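Local structure of lipase-esterase related protein (Clostridium acetobutylicum, 3E0X) at residues Q58-Y66 with N170-L180; K105-S116 with N186-V195. The protein is of unknown function but is probably a hydrolase of the alpha/beta-hydrolase superfamily. All coordinates share one frame; numbering follows the deposited sequence.

Contact 1 of 2, residues Q58-Y66 with N170-L180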
loop_
_atom_site.group_PDB
_atom_site.type_symbol
_atom_site.label_atom_id
_atom_site.label_comp_id
_atom_site.label_asym_id
_atom_site.label_seq_id
_atom_site.Cartn_x
_atom_site.Cartn_y
_atom_site.Cartn_z
ATOM N N GLN A 58 -14.638 -5.000 -11.647
ATOM C CA GLN A 58 -13.398 -5.198 -12.392
ATOM C C GLN A 58 -12.278 -4.400 -11.716
ATOM O O GLN A 58 -12.454 -3.222 -11.386
ATOM C CB GLN A 58 -13.580 -4.763 -13.864
ATOM C CG GLN A 58 -12.307 -4.593 -14.714
ATOM C CD GLN A 58 -11.659 -5.899 -15.124
ATOM O OE1 GLN A 58 -12.226 -6.982 -14.936
ATOM N NE2 GLN A 58 -10.457 -5.797 -15.708
ATOM N N CYS A 59 -11.121 -5.029 -11.510
ATOM C CA CYS A 59 -9.985 -4.285 -10.961
ATOM C C CYS A 59 -9.555 -3.266 -12.002
ATOM O O CYS A 59 -9.373 -3.623 -13.164
ATOM C CB CYS A 59 -8.785 -5.193 -10.718
ATOM S SG CYS A 59 -9.022 -6.529 -9.538
ATOM N N PRO A 60 -9.408 -1.987 -11.614
ATOM C CA PRO A 60 -8.795 -1.013 -12.518
ATOM C C PRO A 60 -7.430 -1.502 -13.020
ATOM O O PRO A 60 -6.689 -2.171 -12.284
ATOM C CB PRO A 60 -8.619 0.213 -11.622
ATOM C CG PRO A 60 -9.756 0.113 -10.623
ATOM C CD PRO A 60 -9.884 -1.363 -10.356
ATOM N N SER A 61 -7.104 -1.156 -14.266
ATOM C CA SER A 61 -5.875 -1.632 -14.895
ATOM C C SER A 61 -4.710 -0.696 -14.675
ATOM O O SER A 61 -3.565 -1.024 -15.032
ATOM C CB SER A 61 -6.050 -1.798 -16.399
ATOM O OG SER A 61 -6.979 -2.833 -16.674
ATOM N N THR A 62 -4.976 0.465 -14.079
ATOM C CA THR A 62 -3.927 1.479 -13.875
ATOM C C THR A 62 -3.923 1.977 -12.450
ATOM O O THR A 62 -4.972 1.979 -11.771
ATOM C CB THR A 62 -4.073 2.691 -14.832
ATOM O OG1 THR A 62 -5.191 3.498 -14.447
ATOM C CG2 THR A 62 -4.267 2.220 -16.273
ATOM N N VAL A 63 -2.757 2.446 -11.989
ATOM C CA VAL A 63 -2.737 3.030 -10.650
ATOM C C VAL A 63 -3.642 4.271 -10.595
ATOM O O VAL A 63 -4.265 4.544 -9.573
ATOM C CB VAL A 63 -1.301 3.311 -10.205
ATOM C CG1 VAL A 63 -1.273 4.115 -8.918
ATOM C CG2 VAL A 63 -0.577 1.971 -9.979
ATOM N N TYR A 64 -3.724 5.018 -11.696
ATOM C CA TYR A 64 -4.648 6.151 -11.771
ATOM C C TYR A 64 -6.096 5.787 -11.479
ATOM O O TYR A 64 -6.811 6.539 -10.821
ATOM C CB TYR A 64 -4.550 6.825 -13.140
ATOM C CG TYR A 64 -3.173 7.403 -13.351
ATOM C CD1 TYR A 64 -2.785 8.571 -12.678
ATOM C CD2 TYR A 64 -2.247 6.794 -14.203
ATOM C CE1 TYR A 64 -1.534 9.120 -12.847
ATOM C CE2 TYR A 64 -0.969 7.337 -14.388
ATOM C CZ TYR A 64 -0.604 8.493 -13.694
ATOM O OH TYR A 64 0.646 9.042 -13.862
ATOM N N GLY A 65 -6.548 4.638 -11.959
ATOM C CA GLY A 65 -7.897 4.167 -11.642
ATOM C C GLY A 65 -8.074 3.979 -10.150
ATOM O O GLY A 65 -9.083 4.446 -9.584
ATOM N N TYR A 66 -7.119 3.279 -9.515
ATOM C CA TYR A 66 -7.157 3.087 -8.062
ATOM C C TYR A 66 -7.110 4.416 -7.307
ATOM O O TYR A 66 -7.860 4.605 -6.331
ATOM C CB TYR A 66 -6.031 2.153 -7.599
ATOM C CG TYR A 66 -6.173 0.720 -8.046
ATOM C CD1 TYR A 66 -7.201 -0.087 -7.554
ATOM C CD2 TYR A 66 -5.250 0.166 -8.913
ATOM C CE1 TYR A 66 -7.315 -1.421 -7.941
ATOM C CE2 TYR A 66 -5.346 -1.184 -9.309
ATOM C CZ TYR A 66 -6.384 -1.960 -8.821
ATOM O OH TYR A 66 -6.472 -3.283 -9.201
ATOM N N ASN A 170 -2.953 -8.288 -13.292
ATOM C CA ASN A 170 -3.455 -6.938 -13.537
ATOM C C ASN A 170 -2.670 -5.913 -12.743
ATOM O O ASN A 170 -2.257 -4.875 -13.266
ATOM C CB ASN A 170 -4.905 -6.879 -13.104
ATOM C CG ASN A 170 -5.525 -5.489 -13.283
ATOM O OD1 ASN A 170 -6.011 -5.151 -14.355
ATOM N ND2 ASN A 170 -5.496 -4.682 -12.219
ATOM N N ASP A 171 -2.490 -6.204 -11.464
ATOM C CA ASP A 171 -1.874 -5.240 -10.565
ATOM C C ASP A 171 -0.385 -5.058 -10.854
ATOM O O ASP A 171 0.120 -3.932 -10.773
ATOM C CB ASP A 171 -2.103 -5.650 -9.117
ATOM C CG ASP A 171 -3.555 -5.498 -8.678
ATOM O OD1 ASP A 171 -4.354 -4.856 -9.403
ATOM O OD2 ASP A 171 -3.886 -6.004 -7.574
ATOM N N LEU A 172 0.335 -6.138 -11.190
ATOM C CA LEU A 172 1.769 -5.996 -11.512
ATOM C C LEU A 172 1.978 -5.231 -12.814
ATOM O O LEU A 172 2.932 -4.455 -12.930
ATOM C CB LEU A 172 2.469 -7.357 -11.566
ATOM C CG LEU A 172 2.653 -8.031 -10.205
ATOM C CD1 LEU A 172 3.090 -9.484 -10.355
ATOM C CD2 LEU A 172 3.599 -7.250 -9.294
ATOM N N ILE A 173 1.072 -5.414 -13.777
ATOM C CA ILE A 173 1.115 -4.613 -15.002
ATOM C C ILE A 173 0.857 -3.134 -14.662
ATOM O O ILE A 173 1.574 -2.247 -15.163
ATOM C CB ILE A 173 0.114 -5.152 -16.080
ATOM C CG1 ILE A 173 0.602 -6.530 -16.565
ATOM C CG2 ILE A 173 -0.059 -4.143 -17.207
ATOM C CD1 ILE A 173 -0.384 -7.312 -17.452
ATOM N N ALA A 174 -0.131 -2.868 -13.793
ATOM C CA ALA A 174 -0.390 -1.479 -13.365
ATOM C C ALA A 174 0.876 -0.890 -12.732
ATOM O O ALA A 174 1.240 0.284 -12.995
ATOM C CB ALA A 174 -1.563 -1.432 -12.388
ATOM N N CYS A 175 1.584 -1.716 -11.946
ATOM C CA CYS A 175 2.816 -1.221 -11.313
ATOM C C CYS A 175 3.919 -0.946 -12.311
ATOM O O CYS A 175 4.642 0.048 -12.182
ATOM C CB CYS A 175 3.314 -2.205 -10.263
ATOM S SG CYS A 175 2.288 -2.214 -8.771
ATOM N N LYS A 176 4.050 -1.806 -13.321
ATOM C CA LYS A 176 5.080 -1.582 -14.321
ATOM C C LYS A 176 4.782 -0.312 -15.152
ATOM O O LYS A 176 5.713 0.341 -15.640
ATOM C CB LYS A 176 5.253 -2.806 -15.221
ATOM C CG LYS A 176 6.285 -2.563 -16.299
ATOM C CD LYS A 176 6.805 -3.806 -16.968
ATOM C CE LYS A 176 7.767 -3.353 -18.071
ATOM N NZ LYS A 176 7.740 -4.198 -19.287
ATOM N N LEU A 177 3.506 0.052 -15.287
ATOM C CA LEU A 177 3.124 1.220 -16.067
ATOM C C LEU A 177 3.259 2.539 -15.302
ATOM O O LEU A 177 3.539 3.549 -15.933
ATOM C CB LEU A 177 1.686 1.087 -16.543
ATOM C CG LEU A 177 1.405 0.006 -17.594
ATOM C CD1 LEU A 177 -0.113 -0.129 -17.818
ATOM C CD2 LEU A 177 2.145 0.250 -18.902
ATOM N N ILE A 178 3.054 2.551 -13.982
ATOM C CA ILE A 178 2.972 3.831 -13.239
ATOM C C ILE A 178 4.307 4.580 -13.142
ATOM O O ILE A 178 5.369 3.975 -12.944
ATOM C CB ILE A 178 2.367 3.633 -11.829
ATOM C CG1 ILE A 178 1.962 4.980 -11.203
ATOM C CG2 ILE A 178 3.317 2.825 -10.906
ATOM C CD1 ILE A 178 0.889 5.803 -11.993
ATOM N N ASP A 179 4.253 5.905 -13.298
ATOM C CA ASP A 179 5.439 6.704 -13.056
ATOM C C ASP A 179 5.014 8.064 -12.538
ATOM O O ASP A 179 4.729 8.981 -13.329
ATOM C CB ASP A 179 6.251 6.835 -14.346
ATOM C CG ASP A 179 7.581 7.537 -14.133
ATOM O OD1 ASP A 179 7.794 8.106 -13.029
ATOM O OD2 ASP A 179 8.412 7.487 -15.080
ATOM N N LEU A 180 4.957 8.183 -11.214
ATOM C CA LEU A 180 4.591 9.455 -10.577
ATOM C C LEU A 180 5.807 10.267 -10.157
ATOM O O LEU A 180 5.663 11.269 -9.463
ATOM C CB LEU A 180 3.738 9.214 -9.323
ATOM C CG LEU A 180 2.404 8.514 -9.566
ATOM C CD1 LEU A 180 1.847 7.915 -8.269
ATOM C CD2 LEU A 180 1.419 9.454 -10.227
HETATM O O HOH W 1 -3.011 -3.641 -15.668
HETATM O O HOH W 2 -5.041 -4.821 -16.950
HETATM O O HOH W 3 -0.596 2.334 -13.679
HETATM O O HOH W 4 2.406 7.418 -15.002
#

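Contact 2 of 2, residues K105-S116 with N186-V195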
loop_
_atom_site.group_PDB
_atom_site.type_symbol
_atom_site.label_atom_id
_atom_site.label_comp_id
_atom_site.label_asym_id
_atom_site.label_seq_id
_atom_site.Cartn_x
_atom_site.Cartn_y
_atom_site.Cartn_z
ATOM N N LYS A 105 -4.672 16.599 -3.441
ATOM C CA LYS A 105 -4.772 17.753 -2.515
ATOM C C LYS A 105 -6.140 17.775 -1.817
ATOM O O LYS A 105 -6.796 18.832 -1.710
ATOM C CB LYS A 105 -4.547 19.091 -3.256
ATOM C CG LYS A 105 -3.334 19.157 -4.168
ATOM C CD LYS A 105 -2.090 18.730 -3.456
ATOM C CE LYS A 105 -0.825 19.045 -4.280
ATOM N NZ LYS A 105 -0.640 20.509 -4.475
ATOM N N LEU A 106 -6.585 16.604 -1.345
ATOM C CA LEU A 106 -7.838 16.521 -0.584
ATOM C C LEU A 106 -7.672 17.226 0.752
ATOM O O LEU A 106 -6.628 17.081 1.387
ATOM C CB LEU A 106 -8.247 15.047 -0.394
ATOM C CG LEU A 106 -8.390 14.256 -1.694
ATOM C CD1 LEU A 106 -8.801 12.802 -1.368
ATOM C CD2 LEU A 106 -9.397 14.945 -2.622
ATOM N N PRO A 107 -8.661 18.049 1.168
ATOM C CA PRO A 107 -8.397 18.908 2.329
ATOM C C PRO A 107 -8.067 18.151 3.611
ATOM O O PRO A 107 -7.331 18.686 4.434
ATOM C CB PRO A 107 -9.689 19.749 2.470
ATOM C CG PRO A 107 -10.713 19.057 1.664
ATOM C CD PRO A 107 -9.970 18.347 0.565
ATOM N N ASN A 108 -8.599 16.942 3.777
ATOM C CA ASN A 108 -8.456 16.207 5.046
ATOM C C ASN A 108 -7.328 15.182 5.092
ATOM O O ASN A 108 -7.109 14.565 6.132
ATOM C CB ASN A 108 -9.792 15.579 5.493
ATOM C CG ASN A 108 -10.909 16.622 5.661
ATOM O OD1 ASN A 108 -10.672 17.772 6.078
ATOM N ND2 ASN A 108 -12.126 16.220 5.330
ATOM N N VAL A 109 -6.614 15.002 3.976
ATOM C CA VAL A 109 -5.493 14.082 3.949
ATOM C C VAL A 109 -4.270 14.881 4.378
ATOM O O VAL A 109 -3.864 15.830 3.692
ATOM C CB VAL A 109 -5.298 13.461 2.551
ATOM C CG1 VAL A 109 -3.984 12.672 2.508
ATOM C CG2 VAL A 109 -6.480 12.552 2.232
ATOM N N ARG A 110 -3.708 14.513 5.527
ATOM C CA ARG A 110 -2.676 15.335 6.167
ATOM C C ARG A 110 -1.260 14.763 6.069
ATOM O O ARG A 110 -0.283 15.503 6.141
ATOM C CB ARG A 110 -3.020 15.597 7.626
ATOM C CG ARG A 110 -4.392 16.277 7.835
ATOM C CD ARG A 110 -4.469 17.687 7.229
ATOM N NE ARG A 110 -3.493 18.554 7.885
ATOM C CZ ARG A 110 -2.626 19.352 7.247
ATOM N NH1 ARG A 110 -2.637 19.454 5.914
ATOM N NH2 ARG A 110 -1.739 20.043 7.956
ATOM N N LYS A 111 -1.146 13.440 5.928
ATOM C CA LYS A 111 0.165 12.779 5.819
ATOM C C LYS A 111 -0.021 11.500 5.027
ATOM O O LYS A 111 -1.115 10.920 4.986
ATOM C CB LYS A 111 0.715 12.389 7.193
ATOM C CG LYS A 111 1.038 13.556 8.097
ATOM C CD LYS A 111 1.747 13.056 9.357
ATOM C CE LYS A 111 2.074 14.239 10.297
ATOM N NZ LYS A 111 0.811 14.956 10.650
ATOM N N VAL A 112 1.076 11.019 4.455
ATOM C CA VAL A 112 1.050 9.746 3.748
ATOM C C VAL A 112 2.262 8.900 4.106
ATOM O O VAL A 112 3.358 9.422 4.274
ATOM C CB VAL A 112 0.990 9.987 2.208
ATOM C CG1 VAL A 112 1.373 8.746 1.417
ATOM C CG2 VAL A 112 -0.369 10.560 1.814
ATOM N N VAL A 113 2.045 7.581 4.219
ATOM C CA VAL A 113 3.131 6.632 4.389
ATOM C C VAL A 113 3.110 5.636 3.231
ATOM O O VAL A 113 2.068 5.029 2.929
ATOM C CB VAL A 113 2.944 5.838 5.686
ATOM C CG1 VAL A 113 4.027 4.779 5.835
ATOM C CG2 VAL A 113 2.955 6.780 6.900
ATOM N N SER A 114 4.274 5.468 2.609
ATOM C CA SER A 114 4.450 4.450 1.577
ATOM C C SER A 114 5.280 3.328 2.172
ATOM O O SER A 114 6.477 3.521 2.456
ATOM C CB SER A 114 5.145 5.031 0.335
ATOM O OG SER A 114 5.464 4.004 -0.611
ATOM N N LEU A 115 4.641 2.178 2.367
ATOM C CA LEU A 115 5.256 1.035 3.020
ATOM C C LEU A 115 5.596 0.006 1.939
ATOM O O LEU A 115 4.691 -0.504 1.262
ATOM C CB LEU A 115 4.230 0.455 3.997
ATOM C CG LEU A 115 4.505 -0.837 4.745
ATOM C CD1 LEU A 115 5.805 -0.716 5.496
ATOM C CD2 LEU A 115 3.313 -1.117 5.671
ATOM N N SER A 116 6.890 -0.273 1.761
ATOM C CA SER A 116 7.320 -1.223 0.733
ATOM C C SER A 116 6.649 -0.890 -0.611
ATOM O O SER A 116 6.013 -1.746 -1.245
ATOM C CB SER A 116 7.024 -2.665 1.160
ATOM O OG SER A 116 7.441 -2.910 2.490
ATOM N N ASN A 186 5.504 17.951 -6.124
ATOM C CA ASN A 186 4.278 18.732 -5.960
ATOM C C ASN A 186 3.461 18.333 -4.735
ATOM O O ASN A 186 2.426 18.929 -4.473
ATOM C CB ASN A 186 3.423 18.624 -7.235
ATOM C CG ASN A 186 4.124 19.208 -8.457
ATOM O OD1 ASN A 186 4.161 18.591 -9.533
ATOM N ND2 ASN A 186 4.706 20.382 -8.291
ATOM N N ILE A 187 3.919 17.326 -3.993
ATOM C CA ILE A 187 3.211 16.927 -2.783
ATOM C C ILE A 187 3.525 17.923 -1.669
ATOM O O ILE A 187 4.699 18.118 -1.322
ATOM C CB ILE A 187 3.578 15.494 -2.358
ATOM C CG1 ILE A 187 3.017 14.493 -3.384
ATOM C CG2 ILE A 187 3.033 15.210 -0.954
ATOM C CD1 ILE A 187 3.488 13.034 -3.205
ATOM N N ASP A 188 2.464 18.497 -1.091
ATOM C CA ASP A 188 2.560 19.575 -0.084
ATOM C C ASP A 188 2.667 19.080 1.367
ATOM O O ASP A 188 3.062 19.821 2.268
ATOM C CB ASP A 188 1.311 20.489 -0.145
ATOM C CG ASP A 188 1.145 21.230 -1.472
ATOM O OD1 ASP A 188 2.142 21.733 -2.040
ATOM O OD2 ASP A 188 -0.025 21.359 -1.908
ATOM N N ILE A 189 2.238 17.842 1.600
ATOM C CA ILE A 189 2.124 17.272 2.946
ATOM C C ILE A 189 3.295 16.347 3.239
ATOM O O ILE A 189 4.025 15.963 2.315
ATOM C CB ILE A 189 0.791 16.499 3.102
ATOM C CG1 ILE A 189 0.655 15.435 2.005
ATOM C CG2 ILE A 189 -0.418 17.501 3.113
ATOM C CD1 ILE A 189 -0.590 14.564 2.194
ATOM N N PRO A 190 3.500 16.001 4.528
ATOM C CA PRO A 190 4.608 15.077 4.884
ATOM C C PRO A 190 4.391 13.657 4.348
ATOM O O PRO A 190 3.273 13.119 4.348
ATOM C CB PRO A 190 4.632 15.101 6.413
ATOM C CG PRO A 190 3.825 16.383 6.808
ATOM C CD PRO A 190 2.783 16.517 5.715
ATOM N N VAL A 191 5.481 13.063 3.871
ATOM C CA VAL A 191 5.460 11.698 3.341
ATOM C C VAL A 191 6.565 10.913 4.008
ATOM O O VAL A 191 7.687 11.415 4.123
ATOM C CB VAL A 191 5.740 11.707 1.812
ATOM C CG1 VAL A 191 5.902 10.280 1.271
ATOM C CG2 VAL A 191 4.603 12.390 1.065
ATOM N N LYS A 192 6.248 9.705 4.477
ATOM C CA LYS A 192 7.302 8.829 5.012
ATOM C C LYS A 192 7.333 7.538 4.220
ATOM O O LYS A 192 6.279 6.963 3.963
ATOM C CB LYS A 192 7.095 8.480 6.499
ATOM C CG LYS A 192 8.148 7.556 7.075
ATOM C CD LYS A 192 8.115 7.556 8.583
ATOM C CE LYS A 192 9.276 6.743 9.111
ATOM N NZ LYS A 192 9.325 6.770 10.607
ATOM N N ALA A 193 8.526 7.098 3.827
ATOM C CA ALA A 193 8.674 5.814 3.154
ATOM C C ALA A 193 9.304 4.846 4.161
ATOM O O ALA A 193 10.229 5.237 4.895
ATOM C CB ALA A 193 9.550 5.963 1.931
ATOM N N ILE A 194 8.820 3.596 4.193
ATOM C CA ILE A 194 9.330 2.554 5.106
ATOM C C ILE A 194 9.552 1.322 4.242
ATOM O O ILE A 194 8.650 0.931 3.505
ATOM C CB ILE A 194 8.297 2.203 6.208
ATOM C CG1 ILE A 194 8.009 3.421 7.080
ATOM C CG2 ILE A 194 8.828 1.059 7.083
ATOM C CD1 ILE A 194 6.783 3.213 7.974
ATOM N N VAL A 195 10.730 0.702 4.335
ATOM C CA VAL A 195 11.059 -0.411 3.426
ATOM C C VAL A 195 12.188 -1.230 4.036
ATOM O O VAL A 195 12.931 -0.720 4.871
ATOM C CB VAL A 195 11.514 0.136 2.038
ATOM C CG1 VAL A 195 12.842 0.863 2.121
ATOM C CG2 VAL A 195 11.559 -0.950 0.969
HETATM O O HOH W 5 1.509 21.375 -6.018
#

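Contact 1 of 2, residues Q58-Y66 with N170-L180
Ile178 and Val63 meet at the apolar centre of this contact, their side chains crossing at about a right angle. With chi1 at -166°, CG1 of Ile178 is set against Val63, and the turn at chi2 (60°) then brings CD1 over one face of the Tyr64 ring. Ile178 CD1 is 3.8 Å from Val63 CB and 3.4 Å from Tyr64 CE2, close packing of a methyl against an aromatic face. Leu180 CD2 adds a second methyl near the hydroxyl end of the same ring, the two side chains running past each other in opposite directions. The Ala174 methyl packs on the Ser61 carbonyl, with Ala174 CB 3.3 Å from Ser61 O, and beside Val63 CG2. Thr62 CA and Ala174 CA, the nearest pair of alpha carbons between the segments, are 4.6 Å apart.

In the alpha/beta-hydrolase fold, this joins the start of helix 63-76 to the C-terminal half of helix 165-177 and the turn after it. Thr62 is the N-cap of the former, its OG1 accepting from Gly65 N, while water 3 links Val63 N to Ala174 O.

Toward the polar edge Asn170 reaches across. Its ND2 gives a nearly straight bond to Pro60 O (2.8 Å, N-H...O 175°), the acceptor lying almost in the amide plane, and Asn170 ND2 gives a second to Asp171 OD1 at 3.0 Å. Asp171 OD1 also accepts from Tyr66 OH at 2.6 Å, on its syn side, whereas the amide arrives on the anti side. Pro60 CB covers one face of the Tyr66 ring. Asp171 OD2 is held by His52 NE2 and Gly26 N, so both carboxylate oxygens are engaged. Further out, water 2 bridges Ser61 OG and Asn170 OD1, and water 4 joins the Tyr64 hydroxyl to Asp179 N.

Contact 2 of 2, residues K105-S116 with N186-V195
The Asp188 carboxylate and the Arg110 guanidinium are the flat groups that meet partners across this contact. Lys105 NZ forms a salt bridge with Asp188 OD2 at 2.8 Å, approaching from above the carboxylate plane, 47° out of it. Near the guanidinium, Ile189 CG2 comes obliquely to Arg110 NH1. The puckered Pro190 ring turns its CD to the Arg110 carbonyl, with Pro190 CD 3.3 Å from Arg110 O, and its CG and CD also approach Lys111 CG. Beyond them the chains become neighbouring parallel strands of the alpha/beta-hydrolase sheet, 109-115 beside 191-195, with axes 4.7 Å apart and directions differing by 17°.

The ladder starts with Val112 N to Pro190 O and passes through Val112 O, Lys192 O and Ser114 O, each accepting from the opposite strand. It closes with a nearly straight bond from Ser116 N to Ile194 O (2.8 Å). The same carbonyls also receive CA-H...O contacts, such as Val191 CA to Val112 O at 3.2 Å.

Val112, Ser114, Val191 and Ala193 project to one face of the sheet, and helices 93-102 and 204-213 pack against that face. Val113, Leu115, Lys192 and Ile194 occupy the other. There Ile194 grips in two directions: Ile194 CD1 meets Val113 CG1 at 3.8 Å, and CG2 touches Leu115 CD1. The extended Lys192 chain ends in a salt bridge with Glu240.

Ile189 packs just ahead of the paired strands. Its CG1 sits between backbone N and carbonyl carbon (chi1 55°), and Ile189 CD1 rests on Val109 CG1 (3.9 Å) and Val112 CG2. At the exposed end Lys105, just past a helix, is bent at chi2 and chi4, and water 5 connects its NZ to Asn186 O.

In the fold
Contact 2 lies mostly in the core, with 11 of its 18 touching residues buried, whereas contact 1 is only partly buried and reaches the surface. Their centres are 19 Å apart and their nearest atoms about 7 Å, without touching. They share no helix or strand, but helix 165-177 of contact 1 is followed directly by strand 191-196 of contact 2, and helix 93-102 packs against both. The chemistry follows the setting: backbone-to-backbone bonds carry the strand pair, with its salt bridge at the exposed end, while the helix-end contact relies on side-chain bonds, bridging waters and an aromatic-aliphatic cluster. The side chains of Asp171 and Ser116 lie about 7 and 8 Å from the bound ortho-xylene.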